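Local coordinates for protein purine nucleoside phosphorylase (Schistosoma mansoni, PDB 6B6K) that probably catalyses the reversible phosphorolysis of inosine and guanosine to the free purine base and ribose 1-phosphate, at residues Gln84-Met89 with Met221-Glu226. Residues are numbered along the deposited sequence; the frame is centred on the assembly and turned at random.
Sequences QGRLHM and MSTVPE. With CVG (6-methylpyridazin-3-ol), chain I; DMS (dimethyl sulfoxide), chain H.
Arg-86 reaches across to Glu-226 and grips it side-on, a compact example of one carboxylate oxygen taking two N-H donors in a salt bridge. NE (3.1 Å) and NH2 (3.0 Å) of Arg-86 both donate to OE2 of Glu-226, which lies in the guanidinium plane while its own carboxylate stands 88° to it. With CG anti to the backbone N (chi1 -179°), the arginine chain runs straight out before bending at chi3, carrying the guanidinium across to Glu-226. Over one guanidinium face sits OG of Ser-222; Thr-116 O takes the NH1 hydrogen bond, so the group is fixed on several sides. Thr-223 OG1 donates to Ser-222 OG (3.1 Å) and is also hydrogen-bonded to ND2 of Asn-117. His-88, stacked on Tyr-90, brings CD2 to 3.8 Å from Ser-222 CB.

Met-89 SD packs 3.7 Å from Pro-225 CG as an apolar flank, with Leu-145 of a second subunit beyond. The looser side is watery: one water joins Met-89 N to Met-221 O, while another donates to Glu-226 OE1 and only weakly to Leu-87 O. A dimethyl sulfoxide, probably from the crystallisation liquor, is modelled doubtfully close to Ser-222 OG. Arg-86, His-88 and Ser-222 around it are consistent with the phosphate site of trimeric purine nucleoside phosphorylases.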
loop_
_atom_site.group_PDB
_atom_site.type_symbol
_atom_site.label_atom_id
_atom_site.label_comp_id
_atom_site.label_asym_id
_atom_site.label_seq_id
_atom_site.Cartn_x
_atom_site.Cartn_y
_atom_site.Cartn_z
ATOM N N GLN A 84 16.481 12.077 19.658
ATOM C CA GLN A 84 15.607 13.119 20.187
ATOM C C GLN A 84 14.965 13.812 18.980
ATOM O O GLN A 84 15.545 14.733 18.392
ATOM C CB GLN A 84 16.404 14.095 21.051
ATOM C CG GLN A 84 15.562 15.095 21.834
ATOM C CD GLN A 84 16.404 16.014 22.712
ATOM O OE1 GLN A 84 17.310 16.695 22.231
ATOM N NE2 GLN A 84 16.090 16.052 24.000
ATOM N N GLY A 85 13.754 13.392 18.638
ATOM C CA GLY A 85 13.153 13.782 17.377
ATOM C C GLY A 85 13.100 12.627 16.396
ATOM O O GLY A 85 13.997 12.442 15.565
ATOM N N ARG A 86 12.029 11.849 16.476
ATOM C CA ARG A 86 11.870 10.649 15.659
ATOM C C ARG A 86 11.475 11.002 14.229
ATOM O O ARG A 86 10.756 11.973 13.984
ATOM C CB ARG A 86 10.754 9.832 16.299
ATOM C CG ARG A 86 10.422 8.544 15.666
ATOM C CD ARG A 86 9.233 8.003 16.410
ATOM N NE ARG A 86 9.240 6.555 16.526
ATOM C CZ ARG A 86 8.668 5.877 17.514
ATOM N NH1 ARG A 86 8.027 6.516 18.495
ATOM N NH2 ARG A 86 8.747 4.549 17.527
ATOM N N LEU A 87 11.939 10.197 13.277
ATOM C CA LEU A 87 11.526 10.352 11.889
ATOM C C LEU A 87 10.339 9.435 11.605
ATOM O O LEU A 87 10.418 8.225 11.842
ATOM C CB LEU A 87 12.673 9.964 10.951
ATOM C CG LEU A 87 13.806 10.976 10.768
ATOM C CD1 LEU A 87 14.342 11.471 12.075
ATOM C CD2 LEU A 87 14.928 10.334 9.964
ATOM N N HIS A 88 9.264 9.998 11.046
ATOM C CA HIS A 88 8.046 9.248 10.722
ATOM C C HIS A 88 7.808 9.199 9.213
ATOM O O HIS A 88 7.972 10.207 8.512
ATOM C CB HIS A 88 6.824 9.946 11.325
ATOM C CG HIS A 88 6.764 9.952 12.818
ATOM N ND1 HIS A 88 7.302 10.971 13.580
ATOM C CD2 HIS A 88 6.151 9.116 13.687
ATOM C CE1 HIS A 88 7.066 10.731 14.858
ATOM N NE2 HIS A 88 6.366 9.614 14.950
ATOM N N MET A 89 7.380 8.027 8.709
ATOM C CA MET A 89 7.223 7.870 7.259
ATOM C C MET A 89 6.068 8.703 6.688
ATOM O O MET A 89 6.135 9.082 5.509
ATOM C CB MET A 89 7.129 6.384 6.892
ATOM C CG MET A 89 8.453 5.655 7.262
ATOM S SD MET A 89 8.868 4.098 6.425
ATOM C CE MET A 89 9.273 4.701 4.775
ATOM N N MET A 221 1.199 4.800 13.964
ATOM C CA MET A 221 1.799 5.305 12.730
ATOM C C MET A 221 3.332 5.268 12.739
ATOM O O MET A 221 3.971 5.984 11.949
ATOM C CB MET A 221 1.342 6.755 12.472
ATOM C CG MET A 221 -0.133 6.987 12.405
ATOM S SD MET A 221 -0.489 8.788 12.280
ATOM C CE MET A 221 -2.238 8.760 12.628
ATOM N N SER A 222 3.940 4.495 13.630
ATOM C CA SER A 222 5.403 4.487 13.762
ATOM C C SER A 222 5.865 3.065 14.086
ATOM O O SER A 222 5.112 2.095 13.932
ATOM C CB SER A 222 5.850 5.479 14.853
ATOM O OG SER A 222 5.476 4.981 16.118
ATOM N N THR A 223 7.123 2.960 14.545
ATOM C CA THR A 223 7.698 1.782 15.196
ATOM C C THR A 223 8.064 0.637 14.252
ATOM O O THR A 223 9.212 0.157 14.261
ATOM C CB THR A 223 6.785 1.358 16.347
ATOM O OG1 THR A 223 6.729 2.425 17.300
ATOM C CG2 THR A 223 7.299 0.105 17.084
ATOM N N VAL A 224 7.114 0.155 13.451
ATOM C CA VAL A 224 7.396 -1.013 12.605
ATOM C C VAL A 224 8.567 -0.788 11.652
ATOM O O VAL A 224 9.398 -1.700 11.504
ATOM C CB VAL A 224 6.095 -1.489 11.923
ATOM C CG1 VAL A 224 6.365 -2.471 10.802
ATOM C CG2 VAL A 224 5.119 -2.064 12.951
ATOM N N PRO A 225 8.738 0.381 11.006
ATOM C CA PRO A 225 9.954 0.566 10.158
ATOM C C PRO A 225 11.273 0.396 10.902
ATOM O O PRO A 225 12.173 -0.345 10.440
ATOM C CB PRO A 225 9.772 1.975 9.575
ATOM C CG PRO A 225 8.218 2.169 9.571
ATOM C CD PRO A 225 7.805 1.532 10.882
ATOM N N GLU A 226 11.386 0.991 12.090
ATOM C CA GLU A 226 12.612 0.874 12.885
ATOM C C GLU A 226 12.813 -0.552 13.399
ATOM O O GLU A 226 13.959 -1.033 13.481
ATOM C CB GLU A 226 12.574 1.838 14.081
ATOM C CG GLU A 226 12.336 3.272 13.797
ATOM C CD GLU A 226 10.870 3.617 13.969
ATOM O OE1 GLU A 226 10.121 3.321 13.061
ATOM O OE2 GLU A 226 10.457 4.137 15.041
HETATM C C4 CVG I . -2.377 7.014 16.903
HETATM C C3 CVG I . -2.235 6.533 15.633
HETATM C C2 CVG I . -3.342 5.842 14.982
HETATM C C1 CVG I . -3.639 6.884 17.569
HETATM O O CVG I . -3.262 5.333 13.671
HETATM N N1 CVG I . -4.546 5.703 15.659
HETATM N N CVG I . -4.713 6.228 16.964
HETATM C C CVG I . -3.781 7.446 18.977
HETATM S S DMS H . 4.501 8.173 17.565
HETATM O O DMS H . 4.503 6.690 17.480
HETATM C C1 DMS H . 4.261 8.647 19.263
HETATM C C2 DMS H . 6.176 8.815 17.691
HETATM O O HOH W 1 8.583 5.574 12.624
HETATM O O HOH W 2 6.899 5.681 10.504
#